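Local coordinates for protein nickel-dependent hydrogenase large subunit (Allochromatium vinosum, PDB 3MYR) that catalyses the reversible oxidation of molecular hydrogen as the nickel-iron subunit of a heterodimeric hydrogenase and probably recycles hydrogen released by nitrogenase, at residues 78-83 and 475-480; 85-90 and 449-454; 274-279 and 385-390; 302-307 and 314-319; 331-336 and 375-380. One frame throughout, in Å; residues are numbered along the deposited sequence.

Contact 1 (78-83 with 475-480) closes the longest loop, joining the end of helix 67-80 to strand 476-485. After a short loop the chain enters helix 86-112, and contact 2 pairs its start with helix 426-456, nested inside contact 1. Contact 3 (274-279 with 385-390) nests inside contact 2 and joins two loops, one before strand 281-288, one before helix 390-399. Contacts 4 and 5 lie in series within contact 3. Contact 4 ties strand 300-305 to the loop that follows it; contact 5 packs a loop against the residues leading into strand 378-381. None cross. Val480 packs on Leu318, linking contacts 1 and 4, and Ser385 touches Arg380, linking contacts 3 and 5.

Contact 1: 78-83 and 475-480; sequences DALRIE and SRAQGV
Asp78 reaches from the last turn of helix 67-80 to Val480 of strand 476-485. Its CB lies 3.2 Å from Val480 O. CG lies between Val480 O and Val480 N, 3.4 Å from the O. OD1 has Val480 O as its nearest neighbour on the strand. OD2 accepts a hydrogen bond from Val480 N, at 2.9 Å and 160°. The donor meets OD2 on the anti side, well out of the carboxylate plane. CG stands anti to the backbone N (chi1 -172°), and this turns the carboxylate to the strand backbone. OD2 also lies close to Gly479 CA.

Ala79 CA makes a CA-H...O contact with Gln478 O at 3.4 Å. The backbones come within 3.7 Å, CA to CA, at Ala79 and Gly479. A side chain on Gly479 would clash with Ala79 N. Leu80 CD1 rests on Ala477 CB at 4.0 Å. A water joins Ala79 O, to which it donates, and Gln478 N, from which it accepts.

Strand 476-485 is an outer strand of an antiparallel sheet, paired with strand 488-497. On the side away from that partner, the N-H groups of Gln478 and Val480 are met by a water and a carboxylate in place of another strand.

Contact 2: 85-90 and 449-454; sequences PLNAQL and DGLIAN
Leu90 and Leu451 make the apolar part of this contact, with their CB atoms 4.4 Å apart. The CD2 methyl of Leu90 rests on the backbone between Gly450 and Leu451, 3.9 Å from Leu451 N. Nearer the start of helix 86-112, Leu86 CD2 lies against the amide end of Asn454. Leu451 CD1 points across the side chain of Asn87 at about a right angle, 3.5 Å from OD1.

This is packing of two nearly antiparallel helices, 86-112 and 426-456. The axes of their short segments approach to 9.6 Å at 159°, in the helical part of the large subunit and away from its metal sites.

The polar part lies at Asn87. Its ND2 donates to Asp459 O and Lys461 O, in the loop after helix 426-456. CG lies anti to the carbonyl carbon (chi1 -72°), which brings OD1 round toward Leu451 and Asn454. An alanine here would remove both ND2 bonds and would probably leave the two loop carbonyls without that donor and a gap beside Leu451 CD1.

Contact 3: 274-279 and 385-390; sequences RGEGLG and SVEVGP
Leu278 fills the tight end of this contact. Its CD1 methyl lies 3.4 Å from Val386 C, against the peptide that joins Val386 to Glu387. Its CD2 methyl touches Ser385 CB at 3.7 Å. With CG anti to the carbonyl carbon (chi1 -62°), CD1 is set on the Val386 peptide and CD2 on Ser385 CB. The hydroxyl of Ser385 is turned to another partner and bonds Ala523 O.

The other end is looser, though still buried, and is bridged by a water. Here Glu276 and Glu387 cross obliquely, their carboxylate planes 62° apart. Glu276 OE1 and Glu387 OE2 are 4.3 Å apart. The water lies between them and donates to both, 2.7 Å from Glu276 OE1 and 2.6 Å from Glu387 OE2.

Both partners are loops of the large-subunit fold. Segment 274-279 leads into strand 281-288. Segment 385-390 leads into helix 390-399, with Gly389 as its N-cap residue. Glu276 shapes its own loop. OE1 takes Gly279 N through its syn lone pair, 2.7 Å away and nearly straight at 172°. Leu278 N meets the same oxygen from above the carboxylate plane, at 2.8 Å. The bend of Glu276 at chi2 folds the carboxylate back over these two amides. Each glutamate also has its own arginine: Glu276 OE2 forms a salt bridge with Arg308 and Glu387 OE1 with Arg429. The arginines would be expected to offset the closeness of the two carboxylates.

Contact 4: 302-307 and 314-319; sequences RGAILD and HEVDLE
Ala304 and His314 form a single antiparallel bridge, a hydrogen-bonded pair, between strand 300-305 and the loop that follows it. Both their backbone groups are satisfied across it. His314 N donates to Ala304 O at 2.8 Å and 160°. Ala304 N donates to His314 O at 3.0 Å, more bent at 136°. Gly303 CA adds a CA-H...O contact to His314 O.

Past the bridge, a water joins Arg302 to the other segment. It accepts from Arg302 NH2 and donates to Val316 O at 2.6 Å. It lies at the guanidinium edge, in plane. Arg302 NE is held by Tyr284 O on the neighbouring strand 281-288. The bend at chi3 (-60°) swings the guanidinium toward Leu318, whose CD1 sits over the centre of one face. Asp317 OD2 accepts from Glu319 N, an Asx turn. Leu318 O takes the indole N-H of Trp493.

Val316 CG2 touches Ala304 CB and lies 3.6 Å from Gly303 C. Trp381 of strand 378-381 packs on Ala304, Leu306, His314 and Val316. At the far end the imidazole has Ala304 O at its edge, while Leu306 CD1 makes a CH-pi contact over one face, 3.9 Å from the ring centroid.

Contact 5: 331-336 and 375-380; sequences SWYEYS and WLKAPR
Trp332, Trp375 and Tyr333 form an aromatic cluster built of T-shaped pairs. The edge of Trp332 meets one face of Trp375, with planes at 68°. Its CE3 lies 3.6 Å from Trp375 CD1. Trp332 CB adds a CH-pi contact over the six-membered ring of Trp375. Trp375 in turn directs its own edge at the face of Tyr333, with planes at 81° and centroids 5.8 Å apart.

Two hydroxyls fix the backbone of 375-380. Tyr333 OH donates to Trp375 O at 2.6 Å, in the carbonyl plane. Ser331 OG donates to Leu376 O at 2.7 Å. Lys377 crosses Tyr333 at about a right angle, its CG over one ring face, 4.0 Å from Tyr333 CE1. Its chain then runs extended, and NZ bonds Gln349 O and a water that donates to Tyr335 OH. Tyr335 OH itself bonds Glu326 O.

The N-H of Trp375 bonds Gly84 O of the small subunit, and an alanine here would probably cost that link between subunits and leave the Trp332 edge without the face it packs on.

The side chain of Lys377 comes within about 4 Å of the bound magnesium ion and of the side chain of its ligand Glu42. Val560 of helix 556-560 packs on Tyr333, Trp375 and Leu376. Helix 509-514 touches Leu376 and Pro379, and strand 324-327 pairs with 378-381 through Ala378 and Phe327.

Contact 1: 78-83 and 475-480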
# COMPACT_ATOMS: atom_id res chain seq x y z
N ASP B 78 1.10 -20.09 12.63
CA ASP B 78 1.41 -21.35 11.94
C ASP B 78 2.58 -22.05 12.64
O ASP B 78 2.52 -23.26 12.87
CB ASP B 78 1.73 -21.11 10.44
CG ASP B 78 1.86 -22.41 9.66
OD1 ASP B 78 0.84 -23.10 9.56
OD2 ASP B 78 2.97 -22.79 9.18
N ALA B 79 3.65 -21.30 12.95
CA ALA B 79 4.85 -21.90 13.54
C ALA B 79 4.55 -22.57 14.89
O ALA B 79 5.13 -23.64 15.24
CB ALA B 79 5.93 -20.80 13.73
N LEU B 80 3.62 -21.96 15.61
CA LEU B 80 3.38 -22.23 17.03
C LEU B 80 2.11 -23.04 17.21
O LEU B 80 1.83 -23.55 18.33
CB LEU B 80 3.20 -20.91 17.73
CG LEU B 80 4.45 -20.33 18.38
CD1 LEU B 80 5.86 -20.99 18.20
CD2 LEU B 80 4.45 -18.89 18.76
N ARG B 81 1.36 -23.18 16.11
CA ARG B 81 0.01 -23.86 16.06
C ARG B 81 -0.96 -23.21 16.99
O ARG B 81 -1.56 -23.86 17.83
CB ARG B 81 0.07 -25.38 16.37
CG ARG B 81 1.42 -25.93 15.97
CD ARG B 81 1.43 -26.77 14.75
NE ARG B 81 1.79 -28.14 15.18
CZ ARG B 81 0.93 -29.13 15.48
NH1 ARG B 81 1.40 -30.34 15.85
NH2 ARG B 81 -0.40 -28.96 15.40
N ILE B 82 -1.11 -21.90 16.89
CA ILE B 82 -2.12 -21.27 17.69
C ILE B 82 -3.39 -21.26 16.83
O ILE B 82 -3.34 -20.80 15.71
CB ILE B 82 -1.66 -19.87 17.97
CG1 ILE B 82 -0.37 -19.94 18.76
CG2 ILE B 82 -2.77 -19.06 18.64
CD1 ILE B 82 0.38 -18.56 18.88
N GLU B 83 -4.52 -21.72 17.35
CA GLU B 83 -5.83 -21.51 16.68
C GLU B 83 -6.48 -20.22 17.15
O GLU B 83 -6.51 -19.94 18.35
CB GLU B 83 -6.83 -22.64 17.07
CG GLU B 83 -6.53 -24.02 16.52
CD GLU B 83 -7.25 -24.30 15.20
OE1 GLU B 83 -8.45 -23.88 15.02
OE2 GLU B 83 -6.59 -24.95 14.34
N SER B 475 11.77 -24.79 21.38
CA SER B 475 12.94 -23.96 21.23
C SER B 475 13.29 -23.85 19.74
O SER B 475 14.04 -22.95 19.32
CB SER B 475 14.06 -24.51 22.08
OG SER B 475 14.39 -25.75 21.55
N ARG B 476 12.66 -24.69 18.92
CA ARG B 476 12.77 -24.55 17.45
C ARG B 476 11.38 -24.63 16.84
O ARG B 476 10.64 -25.55 17.17
CB ARG B 476 13.59 -25.72 16.86
CG ARG B 476 15.00 -25.82 17.39
CD ARG B 476 15.89 -24.79 16.72
NE ARG B 476 17.28 -24.83 17.17
CZ ARG B 476 17.75 -24.17 18.23
NH1 ARG B 476 16.96 -23.42 18.99
NH2 ARG B 476 19.03 -24.24 18.53
N ALA B 477 10.98 -23.66 16.03
CA ALA B 477 9.72 -23.76 15.31
C ALA B 477 9.85 -23.00 14.00
O ALA B 477 10.69 -22.10 13.88
CB ALA B 477 8.53 -23.21 16.18
N GLN B 478 9.05 -23.37 13.01
CA GLN B 478 8.98 -22.61 11.77
C GLN B 478 7.61 -22.73 11.18
O GLN B 478 6.90 -23.69 11.48
CB GLN B 478 10.01 -23.11 10.77
CG GLN B 478 9.89 -24.56 10.30
CD GLN B 478 11.15 -24.92 9.53
OE1 GLN B 478 12.25 -24.80 10.06
NE2 GLN B 478 11.00 -25.27 8.29
N GLY B 479 7.20 -21.69 10.47
CA GLY B 479 5.83 -21.62 9.94
C GLY B 479 5.71 -20.65 8.77
O GLY B 479 6.62 -19.84 8.49
N VAL B 480 4.60 -20.72 8.04
CA VAL B 480 4.39 -19.77 6.94
C VAL B 480 3.03 -19.14 7.11
O VAL B 480 2.05 -19.82 7.48
CB VAL B 480 4.56 -20.48 5.59
CG1 VAL B 480 3.71 -21.76 5.53
CG2 VAL B 480 4.27 -19.54 4.42
O HOH W 1 7.20 -25.45 13.92

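Contact 2: 85-90 and 449-454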
# COMPACT_ATOMS: atom_id res chain seq x y z
N PRO B 85 -9.66 -17.69 18.05
CA PRO B 85 -11.11 -17.72 18.32
C PRO B 85 -11.91 -17.23 17.12
O PRO B 85 -11.45 -16.37 16.33
CB PRO B 85 -11.29 -16.72 19.48
CG PRO B 85 -9.89 -16.32 19.93
CD PRO B 85 -8.96 -16.61 18.77
N LEU B 86 -13.15 -17.69 17.00
CA LEU B 86 -13.96 -17.37 15.81
C LEU B 86 -14.06 -15.83 15.62
O LEU B 86 -13.98 -15.34 14.49
CB LEU B 86 -15.36 -17.98 15.93
CG LEU B 86 -16.31 -17.73 14.76
CD1 LEU B 86 -15.72 -18.14 13.39
CD2 LEU B 86 -17.60 -18.60 15.00
N ASN B 87 -14.29 -15.08 16.70
CA ASN B 87 -14.57 -13.64 16.52
C ASN B 87 -13.32 -13.00 15.94
O ASN B 87 -13.41 -12.09 15.12
CB ASN B 87 -14.87 -12.95 17.84
CG ASN B 87 -16.20 -13.33 18.41
OD1 ASN B 87 -17.12 -13.66 17.66
ND2 ASN B 87 -16.32 -13.31 19.77
N ALA B 88 -12.13 -13.48 16.34
CA ALA B 88 -10.92 -12.89 15.79
C ALA B 88 -10.85 -13.15 14.28
O ALA B 88 -10.41 -12.29 13.48
CB ALA B 88 -9.66 -13.45 16.50
N GLN B 89 -11.21 -14.36 13.88
CA GLN B 89 -11.11 -14.73 12.49
C GLN B 89 -12.10 -13.93 11.64
O GLN B 89 -11.73 -13.44 10.57
CB GLN B 89 -11.33 -16.26 12.31
CG GLN B 89 -10.91 -16.70 10.88
CD GLN B 89 -9.37 -16.84 10.72
OE1 GLN B 89 -8.81 -17.94 10.83
NE2 GLN B 89 -8.71 -15.76 10.37
N LEU B 90 -13.31 -13.71 12.14
CA LEU B 90 -14.32 -12.88 11.45
C LEU B 90 -13.88 -11.45 11.35
O LEU B 90 -14.08 -10.77 10.32
CB LEU B 90 -15.64 -12.90 12.19
CG LEU B 90 -16.62 -14.04 11.86
CD1 LEU B 90 -16.47 -14.88 10.62
CD2 LEU B 90 -17.26 -14.69 12.97
N ASP B 449 -22.65 -10.41 10.03
CA ASP B 449 -23.78 -11.08 10.66
C ASP B 449 -23.27 -12.25 11.48
O ASP B 449 -23.84 -12.57 12.51
CB ASP B 449 -24.78 -11.64 9.61
CG ASP B 449 -25.51 -10.55 8.87
OD1 ASP B 449 -25.58 -9.38 9.41
OD2 ASP B 449 -26.01 -10.85 7.75
N GLY B 450 -22.24 -12.93 11.02
CA GLY B 450 -21.75 -14.10 11.75
C GLY B 450 -21.06 -13.66 13.05
O GLY B 450 -21.15 -14.36 14.07
N LEU B 451 -20.42 -12.49 13.02
CA LEU B 451 -19.82 -11.88 14.24
C LEU B 451 -20.92 -11.52 15.26
O LEU B 451 -20.82 -11.88 16.44
CB LEU B 451 -18.97 -10.63 13.87
CG LEU B 451 -18.29 -9.85 14.99
CD1 LEU B 451 -17.27 -10.71 15.81
CD2 LEU B 451 -17.56 -8.61 14.41
N ILE B 452 -21.95 -10.82 14.81
CA ILE B 452 -23.05 -10.44 15.69
C ILE B 452 -23.70 -11.70 16.29
O ILE B 452 -23.94 -11.77 17.53
CB ILE B 452 -24.14 -9.63 14.96
CG1 ILE B 452 -23.58 -8.29 14.43
CG2 ILE B 452 -25.30 -9.26 15.94
CD1 ILE B 452 -22.82 -7.53 15.49
N ALA B 453 -23.91 -12.73 15.46
CA ALA B 453 -24.60 -13.93 15.97
C ALA B 453 -23.73 -14.61 16.97
O ALA B 453 -24.24 -15.14 17.96
CB ALA B 453 -24.98 -14.88 14.83
N ASN B 454 -22.41 -14.62 16.73
CA ASN B 454 -21.54 -15.32 17.64
C ASN B 454 -21.50 -14.60 18.98
O ASN B 454 -21.58 -15.24 20.04
CB ASN B 454 -20.12 -15.49 17.07
CG ASN B 454 -19.28 -16.45 17.90
OD1 ASN B 454 -18.12 -16.13 18.28
ND2 ASN B 454 -19.82 -17.68 18.12

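Contact 3: 274-279 and 385-390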
# COMPACT_ATOMS: atom_id res chain seq x y z
N ARG B 274 -3.70 -7.67 -25.44
CA ARG B 274 -2.29 -7.53 -25.14
C ARG B 274 -2.07 -7.57 -23.65
O ARG B 274 -3.02 -7.34 -22.88
CB ARG B 274 -1.70 -6.20 -25.76
CG ARG B 274 -2.31 -4.90 -25.29
CD ARG B 274 -1.74 -3.66 -26.04
NE ARG B 274 -2.00 -3.77 -27.48
CZ ARG B 274 -3.10 -3.27 -28.06
NH1 ARG B 274 -3.98 -2.53 -27.34
NH2 ARG B 274 -3.29 -3.44 -29.35
N GLY B 275 -0.82 -7.74 -23.24
CA GLY B 275 -0.42 -7.46 -21.84
C GLY B 275 -0.56 -8.66 -20.91
O GLY B 275 -0.76 -8.53 -19.69
N GLU B 276 -0.46 -9.86 -21.46
CA GLU B 276 -0.39 -11.07 -20.60
C GLU B 276 0.48 -12.14 -21.28
O GLU B 276 0.02 -12.87 -22.16
CB GLU B 276 -1.79 -11.62 -20.25
CG GLU B 276 -1.81 -12.55 -18.99
CD GLU B 276 -1.12 -13.94 -19.27
OE1 GLU B 276 0.02 -14.18 -18.79
OE2 GLU B 276 -1.71 -14.78 -19.96
N GLY B 277 1.76 -12.23 -20.88
CA GLY B 277 2.67 -13.06 -21.67
C GLY B 277 3.15 -14.33 -21.00
O GLY B 277 4.12 -14.93 -21.48
N LEU B 278 2.49 -14.74 -19.92
CA LEU B 278 2.95 -15.92 -19.14
C LEU B 278 2.00 -17.10 -19.24
O LEU B 278 2.44 -18.26 -19.45
CB LEU B 278 3.15 -15.58 -17.65
CG LEU B 278 4.17 -14.53 -17.21
CD1 LEU B 278 4.28 -14.43 -15.62
CD2 LEU B 278 5.51 -14.91 -17.80
N GLY B 279 0.70 -16.83 -19.04
CA GLY B 279 -0.27 -17.90 -19.05
C GLY B 279 -0.34 -18.76 -17.75
O GLY B 279 -1.11 -19.71 -17.71
N SER B 385 7.70 -18.76 -14.22
CA SER B 385 7.18 -17.42 -14.01
C SER B 385 5.69 -17.50 -13.95
O SER B 385 5.09 -18.11 -14.82
CB SER B 385 7.57 -16.52 -15.17
OG SER B 385 8.93 -16.17 -15.04
N VAL B 386 5.10 -16.84 -12.94
CA VAL B 386 3.67 -16.85 -12.80
C VAL B 386 3.17 -15.41 -12.55
O VAL B 386 3.95 -14.52 -12.17
CB VAL B 386 3.20 -17.83 -11.64
CG1 VAL B 386 3.69 -19.22 -11.84
CG2 VAL B 386 3.74 -17.35 -10.32
N GLU B 387 1.87 -15.22 -12.73
CA GLU B 387 1.23 -13.95 -12.39
C GLU B 387 0.36 -14.18 -11.14
O GLU B 387 -0.31 -15.23 -11.03
CB GLU B 387 0.34 -13.45 -13.52
CG GLU B 387 -0.57 -12.29 -13.06
CD GLU B 387 -1.26 -11.54 -14.20
OE1 GLU B 387 -2.25 -10.78 -13.94
OE2 GLU B 387 -0.84 -11.72 -15.37
N VAL B 388 0.37 -13.21 -10.20
CA VAL B 388 -0.54 -13.31 -9.07
C VAL B 388 -1.46 -12.09 -9.07
O VAL B 388 -1.20 -11.09 -9.76
CB VAL B 388 0.23 -13.38 -7.69
CG1 VAL B 388 1.11 -14.69 -7.68
CG2 VAL B 388 1.17 -12.14 -7.54
N GLY B 389 -2.50 -12.13 -8.27
CA GLY B 389 -3.29 -10.89 -8.10
C GLY B 389 -4.72 -11.16 -8.56
O GLY B 389 -5.17 -12.33 -8.66
N PRO B 390 -5.48 -10.07 -8.82
CA PRO B 390 -6.90 -10.27 -9.14
C PRO B 390 -7.17 -11.19 -10.30
O PRO B 390 -8.18 -11.90 -10.28
CB PRO B 390 -7.41 -8.82 -9.46
CG PRO B 390 -6.49 -7.93 -8.61
CD PRO B 390 -5.11 -8.65 -8.69
O HOH W 2 1.06 -12.61 -16.83

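Contact 4: 302-307 and 314-319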
# COMPACT_ATOMS: atom_id res chain seq x y z
N ARG B 302 -6.96 -22.02 -3.06
CA ARG B 302 -5.53 -22.23 -3.30
C ARG B 302 -5.36 -23.03 -4.58
O ARG B 302 -6.06 -24.02 -4.80
CB ARG B 302 -4.94 -23.03 -2.14
CG ARG B 302 -3.43 -23.33 -2.30
CD ARG B 302 -2.78 -23.84 -0.98
NE ARG B 302 -2.95 -22.78 0.00
CZ ARG B 302 -2.75 -22.89 1.32
NH1 ARG B 302 -3.07 -21.87 2.14
NH2 ARG B 302 -2.30 -24.03 1.79
N GLY B 303 -4.38 -22.67 -5.40
CA GLY B 303 -4.02 -23.49 -6.56
C GLY B 303 -3.24 -22.70 -7.60
O GLY B 303 -2.99 -21.50 -7.45
N ALA B 304 -2.89 -23.38 -8.67
CA ALA B 304 -2.09 -22.81 -9.73
C ALA B 304 -2.70 -23.26 -11.05
O ALA B 304 -3.06 -24.45 -11.22
CB ALA B 304 -0.66 -23.35 -9.63
N ILE B 305 -2.65 -22.37 -12.03
CA ILE B 305 -3.09 -22.65 -13.38
C ILE B 305 -1.87 -22.50 -14.23
O ILE B 305 -1.07 -21.56 -14.04
CB ILE B 305 -4.15 -21.61 -13.81
CG1 ILE B 305 -5.45 -21.91 -13.08
CG2 ILE B 305 -4.37 -21.55 -15.35
CD1 ILE B 305 -6.37 -20.67 -12.95
N LEU B 306 -1.69 -23.46 -15.15
CA LEU B 306 -0.55 -23.41 -16.05
C LEU B 306 -1.06 -23.34 -17.47
O LEU B 306 -2.08 -23.99 -17.80
CB LEU B 306 0.32 -24.63 -15.89
CG LEU B 306 0.93 -24.79 -14.49
CD1 LEU B 306 1.76 -26.09 -14.53
CD2 LEU B 306 1.81 -23.59 -14.19
N ASP B 307 -0.40 -22.52 -18.29
CA ASP B 307 -0.63 -22.58 -19.74
C ASP B 307 -2.10 -22.28 -20.08
O ASP B 307 -2.64 -22.86 -21.02
CB ASP B 307 -0.20 -23.97 -20.33
CG ASP B 307 1.28 -24.33 -20.00
OD1 ASP B 307 2.12 -23.38 -19.97
OD2 ASP B 307 1.63 -25.52 -19.71
N HIS B 314 -3.57 -27.05 -10.33
CA HIS B 314 -2.45 -27.76 -9.69
C HIS B 314 -2.36 -27.37 -8.21
O HIS B 314 -2.63 -26.23 -7.85
CB HIS B 314 -1.16 -27.40 -10.38
CG HIS B 314 -1.17 -27.73 -11.84
ND1 HIS B 314 -0.71 -28.94 -12.33
CD2 HIS B 314 -1.63 -27.05 -12.91
CE1 HIS B 314 -0.84 -28.96 -13.65
NE2 HIS B 314 -1.40 -27.83 -14.03
N GLU B 315 -2.01 -28.31 -7.36
CA GLU B 315 -1.89 -28.06 -5.93
C GLU B 315 -0.63 -27.27 -5.61
O GLU B 315 0.40 -27.45 -6.26
CB GLU B 315 -1.83 -29.39 -5.16
CG GLU B 315 -3.09 -30.17 -5.35
CD GLU B 315 -3.12 -31.49 -4.55
OE1 GLU B 315 -2.06 -32.17 -4.38
OE2 GLU B 315 -4.23 -31.86 -4.13
N VAL B 316 -0.70 -26.49 -4.54
CA VAL B 316 0.36 -25.63 -4.11
C VAL B 316 0.75 -26.09 -2.72
O VAL B 316 -0.11 -26.30 -1.87
CB VAL B 316 -0.11 -24.14 -4.13
CG1 VAL B 316 1.00 -23.23 -3.58
CG2 VAL B 316 -0.42 -23.73 -5.61
N ASP B 317 2.06 -26.26 -2.54
CA ASP B 317 2.66 -26.61 -1.27
C ASP B 317 3.70 -25.50 -0.90
O ASP B 317 4.75 -25.28 -1.60
CB ASP B 317 3.31 -28.00 -1.43
CG ASP B 317 3.98 -28.54 -0.13
OD1 ASP B 317 4.41 -29.73 -0.15
OD2 ASP B 317 4.18 -27.78 0.86
N LEU B 318 3.35 -24.76 0.15
CA LEU B 318 4.17 -23.66 0.66
C LEU B 318 5.48 -24.07 1.32
O LEU B 318 6.40 -23.24 1.55
CB LEU B 318 3.31 -22.79 1.59
CG LEU B 318 2.32 -22.21 0.59
CD1 LEU B 318 0.93 -22.39 1.07
CD2 LEU B 318 2.68 -20.76 0.29
N GLU B 319 5.62 -25.37 1.57
CA GLU B 319 6.78 -25.82 2.29
C GLU B 319 7.76 -26.71 1.55
O GLU B 319 8.85 -26.94 2.06
CB GLU B 319 6.37 -26.48 3.59
CG GLU B 319 5.52 -25.47 4.39
CD GLU B 319 5.37 -25.86 5.81
OE1 GLU B 319 5.98 -25.25 6.72
OE2 GLU B 319 4.63 -26.84 5.99
O HOH W 3 -0.86 -26.22 0.60

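Contact 5: 331-336 and 375-380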
# COMPACT_ATOMS: atom_id res chain seq x y z
N SER B 331 19.43 -10.00 -9.98
CA SER B 331 19.04 -9.18 -8.83
C SER B 331 20.31 -8.81 -8.08
O SER B 331 21.31 -9.53 -8.14
CB SER B 331 18.12 -9.98 -7.88
OG SER B 331 17.02 -10.52 -8.63
N TRP B 332 20.24 -7.70 -7.34
CA TRP B 332 21.40 -7.15 -6.64
C TRP B 332 21.64 -7.77 -5.27
O TRP B 332 21.65 -7.06 -4.25
CB TRP B 332 21.23 -5.65 -6.58
CG TRP B 332 21.36 -5.02 -7.93
CD1 TRP B 332 22.33 -5.29 -8.86
CD2 TRP B 332 20.56 -3.96 -8.48
NE1 TRP B 332 22.18 -4.48 -9.97
CE2 TRP B 332 21.09 -3.66 -9.77
CE3 TRP B 332 19.49 -3.19 -7.99
CZ2 TRP B 332 20.57 -2.63 -10.61
CZ3 TRP B 332 18.93 -2.17 -8.83
CH2 TRP B 332 19.49 -1.90 -10.12
N TYR B 333 21.84 -9.10 -5.24
CA TYR B 333 21.95 -9.86 -4.02
C TYR B 333 23.09 -10.89 -4.21
O TYR B 333 23.47 -11.27 -5.38
CB TYR B 333 20.65 -10.63 -3.70
CG TYR B 333 19.50 -9.71 -3.33
CD1 TYR B 333 18.57 -9.29 -4.32
CD2 TYR B 333 19.37 -9.20 -2.03
CE1 TYR B 333 17.55 -8.40 -4.01
CE2 TYR B 333 18.36 -8.29 -1.71
CZ TYR B 333 17.47 -7.87 -2.72
OH TYR B 333 16.41 -7.00 -2.44
N GLU B 334 23.60 -11.33 -3.08
CA GLU B 334 24.59 -12.41 -3.06
C GLU B 334 24.01 -13.61 -2.26
O GLU B 334 23.44 -13.44 -1.17
CB GLU B 334 25.85 -11.84 -2.40
CG GLU B 334 27.14 -12.54 -2.71
CD GLU B 334 27.67 -12.22 -4.12
OE1 GLU B 334 28.11 -13.17 -4.78
OE2 GLU B 334 27.67 -11.04 -4.55
N TYR B 335 24.09 -14.80 -2.83
CA TYR B 335 23.72 -16.03 -2.14
C TYR B 335 25.01 -16.80 -1.84
O TYR B 335 25.80 -17.07 -2.74
CB TYR B 335 22.84 -16.93 -3.04
CG TYR B 335 21.37 -16.62 -3.13
CD1 TYR B 335 20.77 -15.59 -2.37
CD2 TYR B 335 20.54 -17.34 -4.02
CE1 TYR B 335 19.41 -15.31 -2.48
CE2 TYR B 335 19.17 -17.07 -4.12
CZ TYR B 335 18.63 -16.06 -3.33
OH TYR B 335 17.29 -15.84 -3.38
N SER B 336 25.17 -17.23 -0.60
CA SER B 336 26.31 -18.04 -0.20
C SER B 336 26.30 -19.39 -0.89
O SER B 336 27.34 -20.00 -1.03
CB SER B 336 26.32 -18.23 1.33
OG SER B 336 25.23 -19.02 1.68
N TRP B 375 16.38 -4.52 -7.51
CA TRP B 375 16.36 -4.86 -6.11
C TRP B 375 15.31 -5.91 -5.84
O TRP B 375 15.28 -6.42 -4.73
CB TRP B 375 16.17 -3.66 -5.17
CG TRP B 375 17.42 -2.81 -5.03
CD1 TRP B 375 17.59 -1.53 -5.46
CD2 TRP B 375 18.61 -3.18 -4.36
NE1 TRP B 375 18.85 -1.08 -5.15
CE2 TRP B 375 19.52 -2.10 -4.50
CE3 TRP B 375 19.06 -4.37 -3.75
CZ2 TRP B 375 20.81 -2.12 -3.94
CZ3 TRP B 375 20.35 -4.38 -3.16
CH2 TRP B 375 21.22 -3.28 -3.30
N LEU B 376 14.53 -6.31 -6.85
CA LEU B 376 13.58 -7.44 -6.66
C LEU B 376 14.27 -8.76 -6.86
O LEU B 376 14.98 -8.93 -7.87
CB LEU B 376 12.33 -7.39 -7.59
CG LEU B 376 11.31 -6.25 -7.25
CD1 LEU B 376 11.89 -4.84 -7.65
CD2 LEU B 376 10.07 -6.56 -8.12
N LYS B 377 14.09 -9.70 -5.92
CA LYS B 377 14.36 -11.13 -6.21
C LYS B 377 13.39 -11.64 -7.30
O LYS B 377 12.36 -10.99 -7.59
CB LYS B 377 14.21 -11.96 -4.94
CG LYS B 377 15.26 -11.63 -3.87
CD LYS B 377 15.02 -12.48 -2.64
CE LYS B 377 16.05 -12.11 -1.56
NZ LYS B 377 15.75 -12.82 -0.24
N ALA B 378 13.73 -12.79 -7.92
CA ALA B 378 12.89 -13.42 -8.94
C ALA B 378 12.21 -14.72 -8.46
O ALA B 378 12.85 -15.77 -8.49
CB ALA B 378 13.70 -13.66 -10.22
N PRO B 379 10.96 -14.63 -7.98
CA PRO B 379 10.31 -15.82 -7.43
C PRO B 379 9.83 -16.65 -8.61
O PRO B 379 9.35 -16.09 -9.61
CB PRO B 379 9.08 -15.22 -6.65
CG PRO B 379 9.50 -13.83 -6.35
CD PRO B 379 10.18 -13.42 -7.67
N ARG B 380 9.92 -17.96 -8.47
CA ARG B 380 9.44 -18.89 -9.51
C ARG B 380 8.67 -20.01 -8.80
O ARG B 380 8.99 -20.36 -7.65
CB ARG B 380 10.65 -19.49 -10.28
CG ARG B 380 11.47 -18.47 -11.13
CD ARG B 380 10.59 -17.89 -12.21
NE ARG B 380 11.30 -16.91 -13.07
CZ ARG B 380 11.26 -15.58 -12.92
NH1 ARG B 380 10.63 -15.02 -11.88
NH2 ARG B 380 11.89 -14.78 -13.78
O HOH W 4 16.21 -15.68 -0.73